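Local coordinates for protein histidine acid phosphatase (Hafnia alvei, PDB 4ARU) that belongs to branch 2 of the histidine phosphatase superfamily, alpha/beta proteins with helices packed around a central mixed beta sheet, at residues A[79-82]-A[83-86]; A[95-98]-A[99-102]; A[396-399]-A[400-404]. All coordinates share one frame; numbering follows the deposited sequence.

Interaction 1: A[79-82]-A[83-86]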
loop_
_atom_site.group_PDB
_atom_site.type_symbol
_atom_site.label_atom_id
_atom_site.label_comp_id
_atom_site.label_asym_id
_atom_site.label_seq_id
_atom_site.Cartn_x
_atom_site.Cartn_y
_atom_site.Cartn_z
ATOM N N CYS A 79 -24.940 8.732 12.385
ATOM C CA CYS A 79 -23.561 9.205 12.362
ATOM C C CYS A 79 -22.698 8.908 13.563
ATOM O O CYS A 79 -23.162 9.014 14.709
ATOM C CB CYS A 79 -23.574 10.722 12.106
ATOM S SG CYS A 79 -24.335 11.081 10.503
ATOM N N PRO A 80 -21.440 8.517 13.308
ATOM C CA PRO A 80 -20.498 8.477 14.407
ATOM C C PRO A 80 -20.412 9.870 15.019
ATOM O O PRO A 80 -20.638 10.866 14.314
ATOM C CB PRO A 80 -19.172 8.110 13.754
ATOM C CG PRO A 80 -19.497 7.643 12.374
ATOM C CD PRO A 80 -20.808 8.249 12.010
ATOM N N THR A 81 -20.106 9.935 16.305
ATOM C CA THR A 81 -19.737 11.212 16.913
ATOM C C THR A 81 -18.425 11.647 16.227
ATOM O O THR A 81 -17.595 10.833 15.937
ATOM C CB THR A 81 -19.581 11.081 18.421
ATOM O OG1 THR A 81 -19.561 12.387 19.000
ATOM C CG2 THR A 81 -18.297 10.304 18.799
ATOM N N PRO A 82 -18.249 12.939 15.912
ATOM C CA PRO A 82 -17.037 13.228 15.100
ATOM C C PRO A 82 -15.673 12.949 15.744
ATOM O O PRO A 82 -14.726 12.640 15.043
ATOM C CB PRO A 82 -17.203 14.719 14.797
ATOM C CG PRO A 82 -18.678 14.828 14.658
ATOM C CD PRO A 82 -19.217 14.051 15.841
ATOM N N ASP A 83 -15.567 12.990 17.067
ATOM C CA ASP A 83 -14.346 12.607 17.795
ATOM C C ASP A 83 -13.917 11.151 17.519
ATOM O O ASP A 83 -12.774 10.818 17.606
ATOM C CB ASP A 83 -14.603 12.717 19.307
ATOM C CG ASP A 83 -14.545 14.159 19.855
ATOM O OD1 ASP A 83 -13.990 15.052 19.226
ATOM O OD2 ASP A 83 -15.068 14.387 20.951
ATOM N N ALA A 84 -14.862 10.320 17.144
ATOM C CA ALA A 84 -14.591 8.882 16.962
ATOM C C ALA A 84 -13.782 8.554 15.737
ATOM O O ALA A 84 -13.086 7.570 15.740
ATOM C CB ALA A 84 -15.896 8.097 16.914
ATOM N N VAL A 85 -13.897 9.358 14.690
ATOM C CA VAL A 85 -13.319 9.061 13.397
ATOM C C VAL A 85 -12.415 10.194 12.922
ATOM O O VAL A 85 -12.790 11.352 12.997
ATOM C CB VAL A 85 -14.409 8.847 12.342
ATOM C CG1 VAL A 85 -13.798 8.468 11.002
ATOM C CG2 VAL A 85 -15.402 7.782 12.814
ATOM N N TYR A 86 -11.213 9.853 12.493
ATOM C CA TYR A 86 -10.235 10.810 12.045
ATOM C C TYR A 86 -9.510 10.292 10.848
ATOM O O TYR A 86 -9.045 9.176 10.843
ATOM C CB TYR A 86 -9.253 11.131 13.160
ATOM C CG TYR A 86 -8.232 12.230 12.878
ATOM C CD1 TYR A 86 -7.109 12.000 12.158
ATOM C CD2 TYR A 86 -8.363 13.452 13.472
ATOM C CE1 TYR A 86 -6.161 13.010 11.935
ATOM C CE2 TYR A 86 -7.453 14.476 13.250
ATOM C CZ TYR A 86 -6.338 14.238 12.480
ATOM O OH TYR A 86 -5.378 15.221 12.296
HETATM O O HOH W 1 -17.456 14.492 18.873
#
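A beta turn from Thr81 to Ala84, with Pro82 and Asp83 at its corners, brings the loop after helix 51-70 round into strand 85-89 of the central mixed sheet. The turn is closed by Ala84 N donating to Thr81 O at 3.0 Å, with an N-H...O angle of 155°. The donor sits well above the carbonyl plane, 46° out of it and off the lone-pair direction. A weak second bond, Val85 N to Pro82 O at 3.4 Å, overlaps the first; from Val85 on the chain is extended. The Thr81 side chain leans on Ala84: CG2 of Thr81, lodged between the backbone N and the carbonyl carbon, lies 3.8 Å from Ala84 CB. That same rotation (chi1 -165°) leaves OG1 opposite the backbone N and turned toward a water. The water is 3.0 Å from Thr81 OG1 and accepts from Asp83 N at 3.0 Å, bridging the two residues. Ala84, just before the strand, and Tyr86 within it make backbone bonds to Lys299, Ile300 and Phe302, while the Tyr86 ring stacks on His115. Cys79, at the start of the stretch, is tied by a disulfide to Cys110. Pro80 and Val85 pack across each other at an angle. Val85 also rests on Leu103 and Leu106 of helix 93-106, and its CG2 branch reaches Pro80 CB at 3.9 Å.

Interaction 2: A[95-98]-A[99-102]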
loop_
_atom_site.group_PDB
_atom_site.type_symbol
_atom_site.label_atom_id
_atom_site.label_comp_id
_atom_site.label_asym_id
_atom_site.label_seq_id
_atom_site.Cartn_x
_atom_site.Cartn_y
_atom_site.Cartn_z
ATOM N N THR A 95 -4.889 10.796 -2.610
ATOM C CA THR A 95 -4.985 10.407 -1.207
ATOM C C THR A 95 -6.052 11.263 -0.468
ATOM O O THR A 95 -6.831 10.712 0.304
ATOM C CB THR A 95 -3.610 10.527 -0.494
ATOM O OG1 THR A 95 -2.952 11.730 -0.879
ATOM C CG2 THR A 95 -2.714 9.398 -0.871
ATOM N N ARG A 96 -6.109 12.567 -0.725
ATOM C CA ARG A 96 -7.150 13.373 -0.125
ATOM C C ARG A 96 -8.518 12.857 -0.538
ATOM O O ARG A 96 -9.430 12.723 0.302
ATOM C CB ARG A 96 -6.991 14.855 -0.485
ATOM C CG ARG A 96 -5.793 15.485 0.171
ATOM C CD ARG A 96 -5.607 16.963 -0.060
ATOM N NE ARG A 96 -5.151 17.242 -1.427
ATOM C CZ ARG A 96 -5.918 17.666 -2.420
ATOM N NH1 ARG A 96 -7.219 17.849 -2.266
ATOM N NH2 ARG A 96 -5.357 17.873 -3.596
ATOM N N LYS A 97 -8.726 12.568 -1.827
ATOM C CA LYS A 97 -10.022 12.131 -2.262
ATOM C C LYS A 97 -10.332 10.717 -1.757
ATOM O O LYS A 97 -11.503 10.356 -1.552
ATOM C CB LYS A 97 -10.121 12.195 -3.774
ATOM C CG LYS A 97 -10.021 13.603 -4.299
ATOM C CD LYS A 97 -11.212 14.420 -3.972
ATOM C CE LYS A 97 -11.183 15.709 -4.808
ATOM N NZ LYS A 97 -12.582 16.215 -4.999
ATOM N N THR A 98 -9.319 9.895 -1.579
ATOM C CA THR A 98 -9.556 8.600 -0.923
ATOM C C THR A 98 -10.100 8.812 0.497
ATOM O O THR A 98 -11.027 8.150 0.903
ATOM C CB THR A 98 -8.242 7.805 -0.840
ATOM O OG1 THR A 98 -7.879 7.420 -2.184
ATOM C CG2 THR A 98 -8.384 6.566 -0.029
ATOM N N GLY A 99 -9.476 9.709 1.276
ATOM C CA GLY A 99 -9.958 9.971 2.607
ATOM C C GLY A 99 -11.402 10.414 2.590
ATOM O O GLY A 99 -12.213 9.967 3.421
ATOM N N GLU A 100 -11.748 11.333 1.684
ATOM C CA GLU A 100 -13.160 11.784 1.576
ATOM C C GLU A 100 -14.131 10.647 1.177
ATOM O O GLU A 100 -15.220 10.567 1.717
ATOM C CB GLU A 100 -13.269 12.961 0.615
ATOM C CG GLU A 100 -12.571 14.179 1.233
ATOM C CD GLU A 100 -12.607 15.460 0.448
ATOM O OE1 GLU A 100 -12.956 15.453 -0.762
ATOM O OE2 GLU A 100 -12.332 16.503 1.110
ATOM N N ALA A 101 -13.702 9.763 0.290
ATOM C CA ALA A 101 -14.526 8.665 -0.148
ATOM C C ALA A 101 -14.708 7.634 0.967
ATOM O O ALA A 101 -15.790 7.042 1.107
ATOM C CB ALA A 101 -13.939 8.020 -1.391
ATOM N N PHE A 102 -13.673 7.441 1.772
ATOM C CA PHE A 102 -13.787 6.584 2.957
ATOM C C PHE A 102 -14.833 7.100 3.911
ATOM O O PHE A 102 -15.728 6.348 4.331
ATOM C CB PHE A 102 -12.419 6.464 3.661
ATOM C CG PHE A 102 -12.506 5.930 5.067
ATOM C CD1 PHE A 102 -12.665 4.585 5.349
ATOM C CD2 PHE A 102 -12.436 6.802 6.141
ATOM C CE1 PHE A 102 -12.763 4.115 6.647
ATOM C CE2 PHE A 102 -12.545 6.350 7.437
ATOM C CZ PHE A 102 -12.658 5.011 7.706
#
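Thr98 and Phe102 stand one turn apart on the inner side of helix 93-106, where packing is close, whereas Lys97 and Glu100 meet on a looser, more exposed side. Four successive backbone bonds hold this part of the helix, and Phe102 N reaches Thr98 O at 2.9 Å. On the inner side Phe102 CB lies 3.5 Å from Thr98 O, and the ring beyond it swings away from Thr98 to stack on Phe302 of the sheet. Thr98 OG1, opposite the carbonyl carbon and beside the backbone N at chi1 -69°, is turned back along the helix. It is hydrogen-bonded to Arg94 O one turn earlier and to Gly20 N, so a buried hydroxyl has two partners. Ala101 is buried too: its CB lies 3.4 Å from Lys97 O and its side chain touches Ile57 of helix 51-70. Gly99, also buried, donates its N-H to Thr95 O at 3.0 Å.

On the looser side the Lys97 chain, kinked at chi2 (-70°), slants across the end of Glu100, whose chain is extended beyond CG. Lys97 CD comes 3.8 Å from Glu100 OE1, yet Lys97 NZ stays 4.3 Å from that oxygen. The opposite charges are thus near enough to attract weakly, perhaps, without forming a salt bridge. Arg96 NE is hydrogen-bonded to Val91 O. The Thr95 side chain is about 6 Å from a bound L(+)-tartaric acid, probably from the crystallisation liquor. These two turns belong to the helix of a beta-alpha-beta crossover, linking the parallel strands 85-89 and 115-116.

Interaction 3: A[396-399]-A[400-404]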
loop_
_atom_site.group_PDB
_atom_site.type_symbol
_atom_site.label_atom_id
_atom_site.label_comp_id
_atom_site.label_asym_id
_atom_site.label_seq_id
_atom_site.Cartn_x
_atom_site.Cartn_y
_atom_site.Cartn_z
ATOM N N SER A 396 2.521 -4.925 24.602
ATOM C CA SER A 396 3.820 -4.693 25.219
ATOM C C SER A 396 4.921 -5.276 24.331
ATOM O O SER A 396 5.987 -4.678 24.169
ATOM C CB SER A 396 3.817 -5.289 26.616
ATOM O OG SER A 396 3.365 -6.651 26.656
ATOM N N THR A 397 4.672 -6.404 23.693
ATOM C CA THR A 397 5.638 -6.951 22.756
ATOM C C THR A 397 5.674 -6.153 21.452
ATOM O O THR A 397 6.749 -5.842 20.920
ATOM C CB THR A 397 5.359 -8.450 22.464
ATOM O OG1 THR A 397 5.380 -9.147 23.686
ATOM C CG2 THR A 397 6.391 -8.991 21.451
ATOM N N PHE A 398 4.514 -5.832 20.893
ATOM C CA PHE A 398 4.418 -5.044 19.661
ATOM C C PHE A 398 5.225 -3.759 19.827
ATOM O O PHE A 398 6.009 -3.398 18.916
ATOM C CB PHE A 398 2.959 -4.718 19.381
ATOM C CG PHE A 398 2.743 -3.946 18.104
ATOM C CD1 PHE A 398 2.651 -4.612 16.881
ATOM C CD2 PHE A 398 2.592 -2.570 18.115
ATOM C CE1 PHE A 398 2.471 -3.937 15.712
ATOM C CE2 PHE A 398 2.438 -1.879 16.945
ATOM C CZ PHE A 398 2.338 -2.553 15.750
ATOM N N SER A 399 5.061 -3.074 20.949
ATOM C CA SER A 399 5.791 -1.831 21.227
ATOM C C SER A 399 7.280 -2.018 21.166
ATOM O O SER A 399 8.002 -1.188 20.650
ATOM C CB SER A 399 5.422 -1.287 22.589
ATOM O OG SER A 399 4.044 -0.931 22.599
ATOM N N ARG A 400 7.752 -3.136 21.708
ATOM C CA ARG A 400 9.205 -3.367 21.784
ATOM C C ARG A 400 9.715 -3.653 20.371
ATOM O O ARG A 400 10.775 -3.144 19.953
ATOM C CB ARG A 400 9.540 -4.538 22.742
ATOM C CG ARG A 400 11.035 -4.661 23.007
ATOM C CD ARG A 400 11.515 -3.558 23.924
ATOM N NE ARG A 400 11.182 -3.758 25.342
ATOM C CZ ARG A 400 11.975 -4.336 26.256
ATOM N NH1 ARG A 400 13.170 -4.828 25.919
ATOM N NH2 ARG A 400 11.558 -4.438 27.523
ATOM N N LEU A 401 8.952 -4.404 19.587
ATOM C CA LEU A 401 9.296 -4.646 18.196
ATOM C C LEU A 401 9.405 -3.348 17.372
ATOM O O LEU A 401 10.362 -3.146 16.589
ATOM C CB LEU A 401 8.334 -5.620 17.544
ATOM C CG LEU A 401 8.353 -7.040 18.072
ATOM C CD1 LEU A 401 7.232 -7.795 17.387
ATOM C CD2 LEU A 401 9.678 -7.722 17.754
ATOM N N VAL A 402 8.455 -2.441 17.556
ATOM C CA VAL A 402 8.506 -1.146 16.923
ATOM C C VAL A 402 9.748 -0.400 17.350
ATOM O O VAL A 402 10.466 0.155 16.504
ATOM C CB VAL A 402 7.218 -0.354 17.216
ATOM C CG1 VAL A 402 7.355 1.088 16.748
ATOM C CG2 VAL A 402 6.058 -1.067 16.535
ATOM N N SER A 403 10.032 -0.356 18.647
ATOM C CA SER A 403 11.180 0.369 19.166
ATOM C C SER A 403 12.512 -0.093 18.587
ATOM O O SER A 403 13.420 0.719 18.420
ATOM C CB SER A 403 11.190 0.319 20.680
ATOM O OG SER A 403 11.656 -0.939 21.203
ATOM N N HIS A 404 12.603 -1.377 18.249
ATOM C CA HIS A 404 13.820 -1.940 17.656
ATOM C C HIS A 404 13.840 -1.809 16.140
ATOM O O HIS A 404 14.898 -1.892 15.532
ATOM C CB HIS A 404 13.990 -3.409 18.066
ATOM C CG HIS A 404 14.460 -3.587 19.477
ATOM N ND1 HIS A 404 15.535 -2.897 20.000
ATOM C CD2 HIS A 404 14.040 -4.424 20.462
ATOM C CE1 HIS A 404 15.722 -3.259 21.259
ATOM N NE2 HIS A 404 14.825 -4.184 21.563
#
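The Phe398 ring carries a methyl group of Val402 over one face: CG2 lies 4.2 Å from the ring centroid and 27° off the normal, a CH-pi contact one helical turn along. The methyl, Val402 CG2, sits closest to Phe398 CE2, at 3.7 Å, displaced from the middle of the ring. With chi1 -178° the Phe398 ring is thrown opposite its backbone N, out from the helix toward Leu282 and Ile381, while Val402 continues onto Leu275 and Ala279 of helix 264-282. A second flat group, the His404 imidazole, has Ser403 OG above one face, 4.2 Å from its plane and shifted toward the rim.

Ser403 OG donates to Arg400 O at 2.7 Å, and that oxygen also accepts from His404 N; a chi1 of 77° folds the Ser403 hydroxyl back over the preceding turn. Leu401 N makes a good bond to Thr397 O at 2.9 Å, while Arg400 N divides weakly between Ser396 O and Thr397 O. Thr397 CG2 and Leu401 CD1 meet loosely at 4.3 Å. Both residues also touch Cys384, a residue of the potassium site, and Thr397 OG1 is hydrogen-bonded to Asp386. Ser399 OG bonds to Leu395 O and Ser284 OG. Apolar residues on the protein side with Ser396, Arg400, Ser403 and His404 exposed make this an amphipathic surface helix, packed between helix 264-282 and the potassium-binding loop.

Overall arrangement
Each interaction is local, within one continuous stretch, and the three follow in series without nesting or crossing. Interaction 1 closes the bend that leads the chain into strand 85-89; the chain then passes through that strand into helix 93-106, which carries interaction 2. Their nearest atoms are about 4 Å apart without touching, and the disulfide from Cys79 to Cys110 joins the entry of the bend to the chain just beyond the helix. Interaction 3 comes almost 300 residues later, close to the C terminus, where helix 395-405 leans on helix 264-282. Its centre is about 29 Å from that of interaction 1 and about 30 Å from that of interaction 2.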